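Local coordinates for metagenomic carboxyl esterase MGS0156 (Uncultured organism, PDB 5D8M), which probably hydrolyses carboxylic ester bonds, as an esterase of metagenomic origin with the alpha/beta-hydrolase fold, at residues S104-D109 with V155-G160; S183-I188 with A297-V302; G190-E195 with A281-I286; Y246-F251 with E329-Y334. All blocks are in the same frame, centred on the assembly; numbering follows the deposited sequence. Where two conformers were deposited one is given.

Contact 1 of 4, residues S104-D109 with V155-G160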
loop_
_atom_site.group_PDB
_atom_site.type_symbol
_atom_site.label_atom_id
_atom_site.label_comp_id
_atom_site.label_asym_id
_atom_site.label_seq_id
_atom_site.Cartn_x
_atom_site.Cartn_y
_atom_site.Cartn_z
ATOM N N SER A 104 -5.635 -15.157 3.030
ATOM C CA SER A 104 -5.728 -13.849 2.376
ATOM C C SER A 104 -4.692 -13.643 1.294
ATOM O O SER A 104 -3.516 -13.882 1.528
ATOM C CB SER A 104 -5.576 -12.730 3.424
ATOM O OG SER A 104 -5.733 -11.446 2.828
ATOM N N LEU A 105 -5.137 -13.194 0.121
ATOM C CA LEU A 105 -4.256 -12.777 -0.957
ATOM C C LEU A 105 -4.594 -11.346 -1.323
ATOM O O LEU A 105 -5.773 -10.993 -1.364
ATOM C CB LEU A 105 -4.423 -13.678 -2.191
ATOM C CG LEU A 105 -4.086 -15.143 -1.976
ATOM C CD1 LEU A 105 -4.480 -15.966 -3.220
ATOM C CD2 LEU A 105 -2.570 -15.264 -1.665
ATOM N N LEU A 106 -3.563 -10.550 -1.617
ATOM C CA LEU A 106 -3.710 -9.118 -1.855
ATOM C C LEU A 106 -4.808 -8.807 -2.886
ATOM O O LEU A 106 -4.799 -9.344 -3.989
ATOM C CB LEU A 106 -2.375 -8.524 -2.317
ATOM C CG LEU A 106 -2.371 -7.001 -2.548
ATOM C CD1 LEU A 106 -2.603 -6.275 -1.278
ATOM C CD2 LEU A 106 -1.062 -6.535 -3.195
ATOM N N PHE A 107 -5.759 -7.956 -2.501
ATOM C CA PHE A 107 -6.840 -7.514 -3.389
ATOM C C PHE A 107 -7.602 -8.649 -4.050
ATOM O O PHE A 107 -8.125 -8.500 -5.158
ATOM C CB PHE A 107 -6.288 -6.557 -4.465
ATOM C CG PHE A 107 -6.169 -5.125 -3.981
ATOM C CD1 PHE A 107 -7.304 -4.417 -3.630
ATOM C CD2 PHE A 107 -4.935 -4.502 -3.871
ATOM C CE1 PHE A 107 -7.222 -3.122 -3.157
ATOM C CE2 PHE A 107 -4.824 -3.200 -3.414
ATOM C CZ PHE A 107 -5.964 -2.496 -3.069
ATOM N N ASP A 108 -7.668 -9.798 -3.385
ATOM C CA ASP A 108 -8.185 -10.986 -4.069
ATOM C C ASP A 108 -9.632 -10.808 -4.523
ATOM O O ASP A 108 -10.000 -11.245 -5.609
ATOM C CB ASP A 108 -8.089 -12.222 -3.169
ATOM C CG ASP A 108 -7.875 -13.501 -3.959
ATOM O OD1 ASP A 108 -7.122 -13.483 -4.979
ATOM O OD2 ASP A 108 -8.431 -14.534 -3.539
ATOM N N ASP A 109 -10.447 -10.177 -3.680
ATOM C CA ASP A 109 -11.851 -9.989 -4.002
ATOM C C ASP A 109 -12.091 -8.818 -4.974
ATOM O O ASP A 109 -13.214 -8.611 -5.428
ATOM C CB ASP A 109 -12.659 -9.794 -2.715
ATOM C CG ASP A 109 -12.154 -8.618 -1.836
ATOM O OD1 ASP A 109 -11.032 -8.044 -2.039
ATOM O OD2 ASP A 109 -12.920 -8.299 -0.894
ATOM N N VAL A 155 0.673 -1.995 -8.065
ATOM C CA VAL A 155 -0.216 -1.624 -6.979
ATOM C C VAL A 155 0.251 -2.394 -5.765
ATOM O O VAL A 155 0.226 -3.627 -5.758
ATOM C CB VAL A 155 -1.684 -1.944 -7.283
ATOM C CG1 VAL A 155 -2.562 -1.503 -6.126
ATOM C CG2 VAL A 155 -2.112 -1.227 -8.580
ATOM N N THR A 156 0.745 -1.661 -4.773
ATOM C CA THR A 156 1.532 -2.254 -3.711
ATOM C C THR A 156 0.872 -1.976 -2.380
ATOM O O THR A 156 0.129 -0.998 -2.253
ATOM C CB THR A 156 2.989 -1.680 -3.723
ATOM O OG1 THR A 156 2.974 -0.271 -3.427
ATOM C CG2 THR A 156 3.619 -1.823 -5.103
ATOM N N HIS A 157 1.147 -2.824 -1.387
ATOM C CA HIS A 157 0.588 -2.643 -0.054
ATOM C C HIS A 157 1.709 -2.763 0.980
ATOM O O HIS A 157 2.566 -3.659 0.884
ATOM C CB HIS A 157 -0.519 -3.688 0.211
ATOM C CG HIS A 157 -1.131 -3.610 1.582
ATOM N ND1 HIS A 157 -1.110 -4.668 2.466
ATOM C CD2 HIS A 157 -1.796 -2.610 2.209
ATOM C CE1 HIS A 157 -1.742 -4.328 3.574
ATOM N NE2 HIS A 157 -2.175 -3.086 3.442
ATOM N N SER A 158 1.705 -1.841 1.942
ATOM C CA SER A 158 2.607 -1.940 3.080
ATOM C C SER A 158 4.085 -2.008 2.654
ATOM O O SER A 158 4.579 -1.183 1.899
ATOM C CB SER A 158 2.220 -3.169 3.899
ATOM O OG SER A 158 2.891 -3.211 5.144
ATOM N N LYS A 159 4.776 -3.042 3.124
ATOM C CA LYS A 159 6.188 -3.219 2.764
ATOM C C LYS A 159 6.396 -3.450 1.252
ATOM O O LYS A 159 7.491 -3.221 0.707
ATOM C CB LYS A 159 6.791 -4.381 3.573
ATOM C CG LYS A 159 8.303 -4.580 3.338
ATOM C CD LYS A 159 8.907 -5.569 4.333
ATOM C CE LYS A 159 10.252 -6.097 3.826
ATOM N NZ LYS A 159 10.052 -6.958 2.584
ATOM N N GLY A 160 5.353 -3.917 0.572
ATOM C CA GLY A 160 5.443 -4.147 -0.868
ATOM C C GLY A 160 5.817 -2.901 -1.641
ATOM O O GLY A 160 6.502 -2.955 -2.676
#
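With CG placed opposite the backbone N in both residues (chi1 -178° in Leu-106, 178° in His-157), the two side chains extend toward each other and meet at an oblique angle. The contact is made by one branch of the leucine: CD1 lies 3.6 Å from His-157 CB and 4.2 Å from His-157 CG, pressing on the root of the imidazole, while His-157 NE2 bonds His-299 O. The other branch, CD2, rests more loosely, 4.1 Å from Val-155 O. Phe-107 comes in at about a right angle to Val-155, its ring carbon CE2 3.9 Å from Val-155 CG1. No hydrogen bond joins the segments, and all four touching residues are buried, so aliphatic and aromatic types suit the place. Leu-106 and Phe-107 occupy the two central positions of a type II turn running from Leu-105 to Asp-108, and so both can be presented by one tight bend; the turn's own bond, Asp-108 N to Leu-105 O, is weak. Backbone bonding of Phe-107 with Ala-303 ties the bend to the loop before helix 312-316. On the other side, after strand 151-157 the chain turns through Ser-158 (phi 57°) and enters helix 159-170, with Gly-160 N bonded to His-157 O at 2.8 Å. A side chain on Gly-160 would collide with that same oxygen, which accounts for the glycine. Strand, strained serine and helix in this succession, with the sequence His-Ser-Lys-Gly, are consistent with the nucleophile elbow of an alpha/beta hydrolase, with Ser-158 the probable nucleophile.

Contact 2 of 4, residues S183-I188 with A297-V302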
loop_
_atom_site.group_PDB
_atom_site.type_symbol
_atom_site.label_atom_id
_atom_site.label_comp_id
_atom_site.label_asym_id
_atom_site.label_seq_id
_atom_site.Cartn_x
_atom_site.Cartn_y
_atom_site.Cartn_z
ATOM N N SER A 183 1.069 3.260 -4.323
ATOM C CA SER A 183 1.239 2.819 -2.957
ATOM C C SER A 183 -0.107 2.847 -2.222
ATOM O O SER A 183 -0.757 3.899 -2.160
ATOM C CB SER A 183 2.257 3.758 -2.260
ATOM O OG SER A 183 2.580 3.307 -0.961
ATOM N N VAL A 184 -0.510 1.714 -1.656
ATOM C CA VAL A 184 -1.703 1.616 -0.832
ATOM C C VAL A 184 -1.307 1.258 0.606
ATOM O O VAL A 184 -0.880 0.131 0.872
ATOM C CB VAL A 184 -2.679 0.542 -1.385
ATOM C CG1 VAL A 184 -3.974 0.537 -0.605
ATOM C CG2 VAL A 184 -2.937 0.779 -2.906
ATOM N N ALA A 185 -1.449 2.215 1.527
ATOM C CA ALA A 185 -0.921 2.070 2.874
ATOM C C ALA A 185 0.535 1.571 2.822
ATOM O O ALA A 185 0.938 0.695 3.587
ATOM C CB ALA A 185 -1.791 1.119 3.699
ATOM N N GLY A 186 1.320 2.133 1.911
ATOM C CA GLY A 186 2.703 1.735 1.781
ATOM C C GLY A 186 3.555 2.307 2.884
ATOM O O GLY A 186 3.371 3.450 3.300
ATOM N N ALA A 187 4.508 1.519 3.353
ATOM C CA ALA A 187 5.362 1.929 4.467
ATOM C C ALA A 187 6.529 2.755 3.959
ATOM O O ALA A 187 7.688 2.391 4.161
ATOM C CB ALA A 187 5.875 0.686 5.229
ATOM N N ILE A 188 6.229 3.870 3.305
ATOM C CA ILE A 188 7.269 4.633 2.604
ATOM C C ILE A 188 8.390 5.098 3.550
ATOM O O ILE A 188 9.579 4.943 3.250
ATOM C CB ILE A 188 6.659 5.849 1.878
ATOM C CG1 ILE A 188 5.457 5.428 1.013
ATOM C CG2 ILE A 188 7.738 6.601 1.062
ATOM C CD1 ILE A 188 5.729 4.272 0.032
ATOM N N ALA A 297 -10.316 3.186 6.382
ATOM C CA ALA A 297 -10.097 1.761 6.495
ATOM C C ALA A 297 -8.821 1.567 7.300
ATOM O O ALA A 297 -7.930 2.433 7.242
ATOM C CB ALA A 297 -9.956 1.119 5.066
ATOM N N ASP A 298 -8.685 0.437 7.994
ATOM C CA ASP A 298 -7.439 0.197 8.709
ATOM C C ASP A 298 -6.463 -0.490 7.744
ATOM O O ASP A 298 -6.788 -0.730 6.587
ATOM C CB ASP A 298 -7.660 -0.608 10.028
ATOM C CG ASP A 298 -8.177 -2.053 9.798
ATOM O OD1 ASP A 298 -7.831 -2.695 8.774
ATOM O OD2 ASP A 298 -8.887 -2.584 10.692
ATOM N N HIS A 299 -5.264 -0.776 8.227
ATOM C CA HIS A 299 -4.181 -1.282 7.392
ATOM C C HIS A 299 -4.560 -2.499 6.554
ATOM O O HIS A 299 -4.179 -2.599 5.392
ATOM C CB HIS A 299 -2.982 -1.624 8.283
ATOM C CG HIS A 299 -1.725 -1.883 7.522
ATOM N ND1 HIS A 299 -1.047 -0.890 6.846
ATOM C CD2 HIS A 299 -1.022 -3.027 7.321
ATOM C CE1 HIS A 299 0.028 -1.407 6.280
ATOM N NE2 HIS A 299 0.061 -2.701 6.546
ATOM N N LEU A 300 -5.317 -3.422 7.138
ATOM C CA LEU A 300 -5.658 -4.661 6.433
ATOM C C LEU A 300 -6.904 -4.526 5.568
ATOM O O LEU A 300 -6.979 -5.049 4.448
ATOM C CB LEU A 300 -5.827 -5.791 7.452
ATOM C CG LEU A 300 -4.516 -6.148 8.137
ATOM C CD1 LEU A 300 -4.770 -7.262 9.166
ATOM C CD2 LEU A 300 -3.453 -6.577 7.125
ATOM N N ALA A 301 -7.873 -3.774 6.048
ATOM C CA ALA A 301 -9.133 -3.636 5.306
ATOM C C ALA A 301 -8.938 -2.994 3.933
ATOM O O ALA A 301 -9.637 -3.312 2.978
ATOM C CB ALA A 301 -10.139 -2.828 6.123
ATOM N N VAL A 302 -7.985 -2.082 3.819
ATOM C CA VAL A 302 -7.842 -1.353 2.561
ATOM C C VAL A 302 -7.364 -2.265 1.414
ATOM O O VAL A 302 -7.541 -1.927 0.243
ATOM C CB VAL A 302 -6.891 -0.126 2.766
ATOM C CG1 VAL A 302 -5.415 -0.583 2.950
ATOM C CG2 VAL A 302 -7.042 0.881 1.622
#
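Asp-298 OD1 takes two backbone N-H groups and so shapes the turn that presents His-299 and Val-302 to Ala-185 and Val-184. Ala-301 N lies 2.9 Å from Asp-298 OD1 in a nearly straight bond (166°), arriving almost in line with the C-O bond, while Leu-300 N, 3.1 Å from the same OD1, makes a bent and weak one. The first bond is an Asx motif, and the second oxygen, OD2, accepts from Ser-258 N, so the carboxylate is held at both ends. His-299 meets Ala-185 with its ring edge: CE1 lies 3.5 Å from Ala-185 O, near the imidazole plane, and ND1 is 3.8 Å from Ala-185 CB. The small methyl of Ala-185 lets the backbone come close to the ring. The Val-184 and Val-302 side chains run antiparallel past one another, Val-184 CG1 3.8 Å from Val-302 CG2. The other methyl of Val-302, CG1, is set between its own N and carbonyl carbon (chi1 72°), which turns it to Ala-185 CB at 4.1 Å. Putting an alanine in place of His-299 would probably open a gap beside Ala-185 and leave Asp-276 OD2 without its imidazole mate. ND1 bonded to Asp-276, and NE2 in a weak bond to Ser-158 OG seen for one of two serine conformers, are consistent with a Ser-His-Asp catalytic triad, whose imidazole edge meets the methyl and the carbonyl oxygen of Ala-185.

Contact 3 of 4, residues G190-E195 with A281-I286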
loop_
_atom_site.group_PDB
_atom_site.type_symbol
_atom_site.label_atom_id
_atom_site.label_comp_id
_atom_site.label_asym_id
_atom_site.label_seq_id
_atom_site.Cartn_x
_atom_site.Cartn_y
_atom_site.Cartn_z
ATOM N N GLY A 190 8.717 3.765 6.548
ATOM C CA GLY A 190 8.796 2.724 7.558
ATOM C C GLY A 190 7.715 2.938 8.613
ATOM O O GLY A 190 6.664 3.532 8.325
ATOM N N SER A 191 7.960 2.445 9.823
ATOM C CA SER A 191 7.032 2.631 10.948
ATOM C C SER A 191 7.826 2.623 12.234
ATOM O O SER A 191 8.759 1.825 12.375
ATOM C CB SER A 191 5.961 1.513 10.969
ATOM O OG SER A 191 5.172 1.595 12.161
ATOM N N PRO A 192 7.478 3.508 13.194
ATOM C CA PRO A 192 8.200 3.426 14.460
ATOM C C PRO A 192 7.979 2.092 15.180
ATOM O O PRO A 192 8.781 1.721 16.032
ATOM C CB PRO A 192 7.636 4.598 15.277
ATOM C CG PRO A 192 6.373 4.992 14.594
ATOM C CD PRO A 192 6.466 4.577 13.179
ATOM N N LEU A 193 6.925 1.372 14.827
ATOM C CA LEU A 193 6.665 0.076 15.456
ATOM C C LEU A 193 7.777 -0.927 15.140
ATOM O O LEU A 193 8.027 -1.829 15.922
ATOM C CB LEU A 193 5.318 -0.482 14.997
ATOM C CG LEU A 193 4.093 0.331 15.428
ATOM C CD1 LEU A 193 2.840 -0.241 14.786
ATOM C CD2 LEU A 193 3.935 0.397 16.939
ATOM N N ALA A 194 8.457 -0.767 14.007
ATOM C CA ALA A 194 9.550 -1.684 13.683
ATOM C C ALA A 194 10.671 -1.607 14.729
ATOM O O ALA A 194 11.419 -2.563 14.931
ATOM C CB ALA A 194 10.097 -1.410 12.272
ATOM N N GLU A 195 10.774 -0.486 15.421
ATOM C CA GLU A 195 11.802 -0.359 16.449
ATOM C C GLU A 195 11.261 -0.644 17.841
ATOM O O GLU A 195 12.029 -0.827 18.772
ATOM C CB GLU A 195 12.415 1.041 16.424
ATOM C CG GLU A 195 13.334 1.313 15.244
ATOM C CD GLU A 195 14.783 0.953 15.515
ATOM O OE1 GLU A 195 15.054 0.162 16.449
ATOM O OE2 GLU A 195 15.657 1.473 14.785
ATOM N N ALA A 281 -0.117 8.141 8.420
ATOM C CA ALA A 281 -0.467 8.607 7.077
ATOM C C ALA A 281 0.638 9.473 6.449
ATOM O O ALA A 281 0.961 9.301 5.274
ATOM C CB ALA A 281 -1.767 9.372 7.103
ATOM N N ALA A 282 1.250 10.349 7.238
ATOM C CA ALA A 282 2.373 11.166 6.768
ATOM C C ALA A 282 3.640 10.345 6.401
ATOM O O ALA A 282 4.549 10.858 5.753
ATOM C CB ALA A 282 2.725 12.247 7.827
ATOM N N ASP A 283 3.670 9.076 6.781
ATOM C CA ASP A 283 4.770 8.170 6.479
ATOM C C ASP A 283 4.440 7.269 5.291
ATOM O O ASP A 283 5.193 6.340 4.992
ATOM C CB ASP A 283 5.086 7.274 7.679
ATOM C CG ASP A 283 5.595 8.050 8.896
ATOM O OD1 ASP A 283 5.553 9.306 8.873
ATOM O OD2 ASP A 283 6.022 7.387 9.882
ATOM N N ALA A 284 3.320 7.540 4.631
ATOM C CA ALA A 284 2.775 6.612 3.649
ATOM C C ALA A 284 2.570 7.269 2.298
ATOM O O ALA A 284 1.756 6.802 1.472
ATOM C CB ALA A 284 1.437 6.019 4.158
ATOM N N ILE A 285 3.298 8.359 2.071
ATOM C CA ILE A 285 3.149 9.087 0.835
ATOM C C ILE A 285 4.491 9.210 0.130
ATOM O O ILE A 285 5.464 9.728 0.698
ATOM C CB ILE A 285 2.531 10.472 1.099
ATOM C CG1 ILE A 285 1.127 10.275 1.712
ATOM C CG2 ILE A 285 2.447 11.282 -0.217
ATOM C CD1 ILE A 285 0.529 11.529 2.329
ATOM N N ILE A 286 4.543 8.722 -1.105
ATOM C CA ILE A 286 5.755 8.813 -1.913
ATOM C C ILE A 286 6.021 10.270 -2.328
ATOM O O ILE A 286 5.209 10.878 -3.028
ATOM C CB ILE A 286 5.651 7.922 -3.176
ATOM C CG1 ILE A 286 5.375 6.451 -2.779
ATOM C CG2 ILE A 286 6.894 8.118 -4.076
ATOM C CD1 ILE A 286 5.054 5.487 -4.004
HETATM O O HOH W 1 4.535 5.078 9.944
#
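Asp-283 CB sits in front of the carbonyl oxygen of Gly-190, 4.1 Å from Gly-190 O, and the carboxylate skirts the ring of Pro-192, with Asp-283 OD2 4.4 Å from Pro-192 CD. Direct contact is slight, and a water does the joining: it donates to Asp-283 OD2 at 2.7 Å and to Gly-190 O at 3.1 Å. An acid suits this place because OD2 also takes Arg-227 NH2 in a salt bridge, so the same oxygen receives both a charged partner and the water. Asp-283 CG stands beside its own backbone N and anti to the carbonyl carbon (chi1 -64°), directing the carboxylate to the start of 190-195. Gly-190 has a positive phi of 75°, which residues with a CB adopt only with difficulty. Just after it, Ser-191 gives a capping bond at the turn leading into a short, weakly bonded helix: Ser-191 OG accepts from Leu-193 N at 3.2 Å with an angle of 154°, and it is also bonded to Leu-278 O. Pro-192 suits the first turn, where a missing N-H costs no helix bond. In the partner segment, Ala-284 N bonds Ala-281 O at 3.0 Å round a 3-10 turn. Asp-283 is also backbone-bonded to Asp-189, the residue just before 190-195. Pro-192 and Leu-193 pack on Leu-268 of helix 262-269, and Leu-193 also on Phe-264 and Ile-267. The contact therefore lies between the chain that has left strand 178-184 for helix 193-196 and the loop running on to strand 290-293, with helix 262-269 alongside.

Contact 4 of 4, residues Y246-F251 with E329-Y334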
loop_
_atom_site.group_PDB
_atom_site.type_symbol
_atom_site.label_atom_id
_atom_site.label_comp_id
_atom_site.label_asym_id
_atom_site.label_seq_id
_atom_site.Cartn_x
_atom_site.Cartn_y
_atom_site.Cartn_z
ATOM N N TYR A 246 2.004 7.289 -7.124
ATOM C CA TYR A 246 0.709 7.647 -6.577
ATOM C C TYR A 246 0.565 7.018 -5.211
ATOM O O TYR A 246 1.024 5.892 -5.000
ATOM C CB TYR A 246 -0.437 7.166 -7.485
ATOM C CG TYR A 246 -0.282 7.543 -8.951
ATOM C CD1 TYR A 246 0.476 6.756 -9.811
ATOM C CD2 TYR A 246 -0.926 8.660 -9.475
ATOM C CE1 TYR A 246 0.612 7.087 -11.171
ATOM C CE2 TYR A 246 -0.805 8.995 -10.821
ATOM C CZ TYR A 246 -0.030 8.206 -11.657
ATOM O OH TYR A 246 0.080 8.514 -12.974
ATOM N N SER A 247 -0.093 7.712 -4.283
ATOM C CA SER A 247 -0.201 7.166 -2.931
ATOM C C SER A 247 -1.603 7.348 -2.354
ATOM O O SER A 247 -2.236 8.411 -2.531
ATOM C CB SER A 247 0.821 7.838 -1.994
ATOM O OG SER A 247 2.160 7.675 -2.470
ATOM N N LEU A 248 -2.042 6.305 -1.654
ATOM C CA LEU A 248 -3.226 6.299 -0.804
ATOM C C LEU A 248 -2.759 6.003 0.608
ATOM O O LEU A 248 -2.006 5.055 0.814
ATOM C CB LEU A 248 -4.230 5.245 -1.263
ATOM C CG LEU A 248 -4.938 5.557 -2.580
ATOM C CD1 LEU A 248 -5.395 4.243 -3.221
ATOM C CD2 LEU A 248 -6.145 6.449 -2.330
ATOM N N ALA A 249 -3.167 6.832 1.566
ATOM C CA ALA A 249 -2.815 6.598 2.957
ATOM C C ALA A 249 -4.069 6.338 3.805
ATOM O O ALA A 249 -4.883 7.231 4.007
ATOM C CB ALA A 249 -2.024 7.786 3.505
ATOM N N ALA A 250 -4.218 5.109 4.305
ATOM C CA ALA A 250 -5.430 4.740 5.031
ATOM C C ALA A 250 -5.386 5.123 6.510
ATOM O O ALA A 250 -4.310 5.183 7.128
ATOM C CB ALA A 250 -5.682 3.250 4.891
ATOM N N PHE A 251 -6.570 5.412 7.057
ATOM C CA PHE A 251 -6.786 5.380 8.488
ATOM C C PHE A 251 -8.273 5.275 8.752
ATOM O O PHE A 251 -9.085 5.677 7.924
ATOM C CB PHE A 251 -6.175 6.616 9.181
ATOM C CG PHE A 251 -6.815 7.937 8.809
ATOM C CD1 PHE A 251 -6.324 8.697 7.750
ATOM C CD2 PHE A 251 -7.868 8.439 9.551
ATOM C CE1 PHE A 251 -6.899 9.923 7.429
ATOM C CE2 PHE A 251 -8.443 9.665 9.243
ATOM C CZ PHE A 251 -7.961 10.411 8.178
ATOM N N GLU A 329 -10.394 -0.554 -8.884
ATOM C CA GLU A 329 -10.865 -0.038 -10.149
ATOM C C GLU A 329 -10.642 1.477 -10.283
ATOM O O GLU A 329 -10.218 1.952 -11.343
ATOM C CB GLU A 329 -12.348 -0.383 -10.350
ATOM C CG GLU A 329 -12.808 -0.087 -11.771
ATOM C CD GLU A 329 -14.320 -0.184 -11.962
ATOM O OE1 GLU A 329 -14.994 -0.991 -11.254
ATOM O OE2 GLU A 329 -14.843 0.565 -12.823
ATOM N N ALA A 330 -10.904 2.237 -9.222
ATOM C CA ALA A 330 -10.647 3.673 -9.251
ATOM C C ALA A 330 -9.158 3.958 -9.465
ATOM O O ALA A 330 -8.790 4.854 -10.240
ATOM C CB ALA A 330 -11.152 4.353 -7.940
ATOM N N ILE A 331 -8.307 3.199 -8.784
ATOM C CA ILE A 331 -6.868 3.339 -8.977
ATOM C C ILE A 331 -6.506 3.136 -10.456
ATOM O O ILE A 331 -5.856 4.001 -11.043
ATOM C CB ILE A 331 -6.081 2.338 -8.105
ATOM C CG1 ILE A 331 -6.175 2.726 -6.623
ATOM C CG2 ILE A 331 -4.615 2.180 -8.591
ATOM C CD1 ILE A 331 -5.731 1.577 -5.721
ATOM N N ALA A 332 -6.933 2.014 -11.037
ATOM C CA ALA A 332 -6.655 1.701 -12.441
ATOM C C ALA A 332 -7.137 2.794 -13.386
ATOM O O ALA A 332 -6.441 3.145 -14.326
ATOM C CB ALA A 332 -7.297 0.341 -12.844
ATOM N N ARG A 333 -8.350 3.292 -13.166
ATOM C CA ARG A 333 -8.924 4.304 -14.043
ATOM C C ARG A 333 -8.237 5.660 -13.881
ATOM O O ARG A 333 -8.059 6.376 -14.870
ATOM C CB ARG A 333 -10.436 4.443 -13.807
ATOM C CG ARG A 333 -11.227 3.197 -14.250
ATOM C CD ARG A 333 -12.677 3.543 -14.457
ATOM N NE ARG A 333 -13.542 2.376 -14.598
ATOM C CZ ARG A 333 -13.829 1.785 -15.752
ATOM N NH1 ARG A 333 -13.307 2.231 -16.902
ATOM N NH2 ARG A 333 -14.649 0.747 -15.753
ATOM N N TYR A 334 -7.853 6.009 -12.650
ATOM C CA TYR A 334 -7.141 7.278 -12.402
ATOM C C TYR A 334 -5.793 7.246 -13.114
ATOM O O TYR A 334 -5.418 8.196 -13.812
ATOM C CB TYR A 334 -6.928 7.545 -10.888
ATOM C CG TYR A 334 -6.318 8.911 -10.619
ATOM C CD1 TYR A 334 -4.956 9.152 -10.841
ATOM C CD2 TYR A 334 -7.100 9.965 -10.155
ATOM C CE1 TYR A 334 -4.400 10.403 -10.623
ATOM C CE2 TYR A 334 -6.538 11.222 -9.927
ATOM C CZ TYR A 334 -5.191 11.428 -10.167
ATOM O OH TYR A 334 -4.635 12.667 -9.969
#
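The closest packing is between two aliphatic ends: Leu-248 CD1 fits against Ile-331, 3.7 Å from its CD1 and 3.8 Å from its CG1, the side chains meeting obliquely. At the other end of the contact the rings of Tyr-246 and Tyr-334 stand slightly farther apart. Tyr-246 CE2 comes 3.9 Å from Tyr-334 CE1, near the plane of the Tyr-334 ring and at its edge, whereas Tyr-334 approaches the Tyr-246 ring at a slant. Tyr-334 CG stands opposite the backbone N (chi1 -174°), extending the ring toward the strand. This end is still buried; Tyr-246 uses its hydroxyl on Asp-338, so tyrosine joins an apolar flank to a polar tip. By contrast, the helix flank turned from the strand is polar: Arg-333, one turn on from Glu-329, makes a side-on salt bridge, NE and NH2 both 2.9 Å from Glu-329 OE2. Helix 324-338 thus packs against strand 244-248 of the central parallel sheet: Ile-331 also reaches Val-182 on strand 178-184, Tyr-334 reaches Thr-290 and Leu-292 on strand 290-293, and Phe-37 of helix 34-48 packs on Leu-248 and Ala-330.

All four contacts are grouped round one end of the central parallel sheet. Contacts 1, 2 and 4 reach strands 151-157, 178-184 and 244-248, successive neighbours in it; contact 2 is the middle one, with its centre about 9 Å from that of contact 1 and about 10 Å from that of contact 4. The centre of contact 3 lies about 11 Å from that of contact 2, in the loops beyond the strands. Along the chain contact 1 closes first, contact 3 is nested within contact 2, and contact 4 alternates with both 2 and 3. Sequence-distant loops are thereby assembled beside the strand ends, bringing the probable nucleophile and histidine together while helix 324-338 backs the sheet.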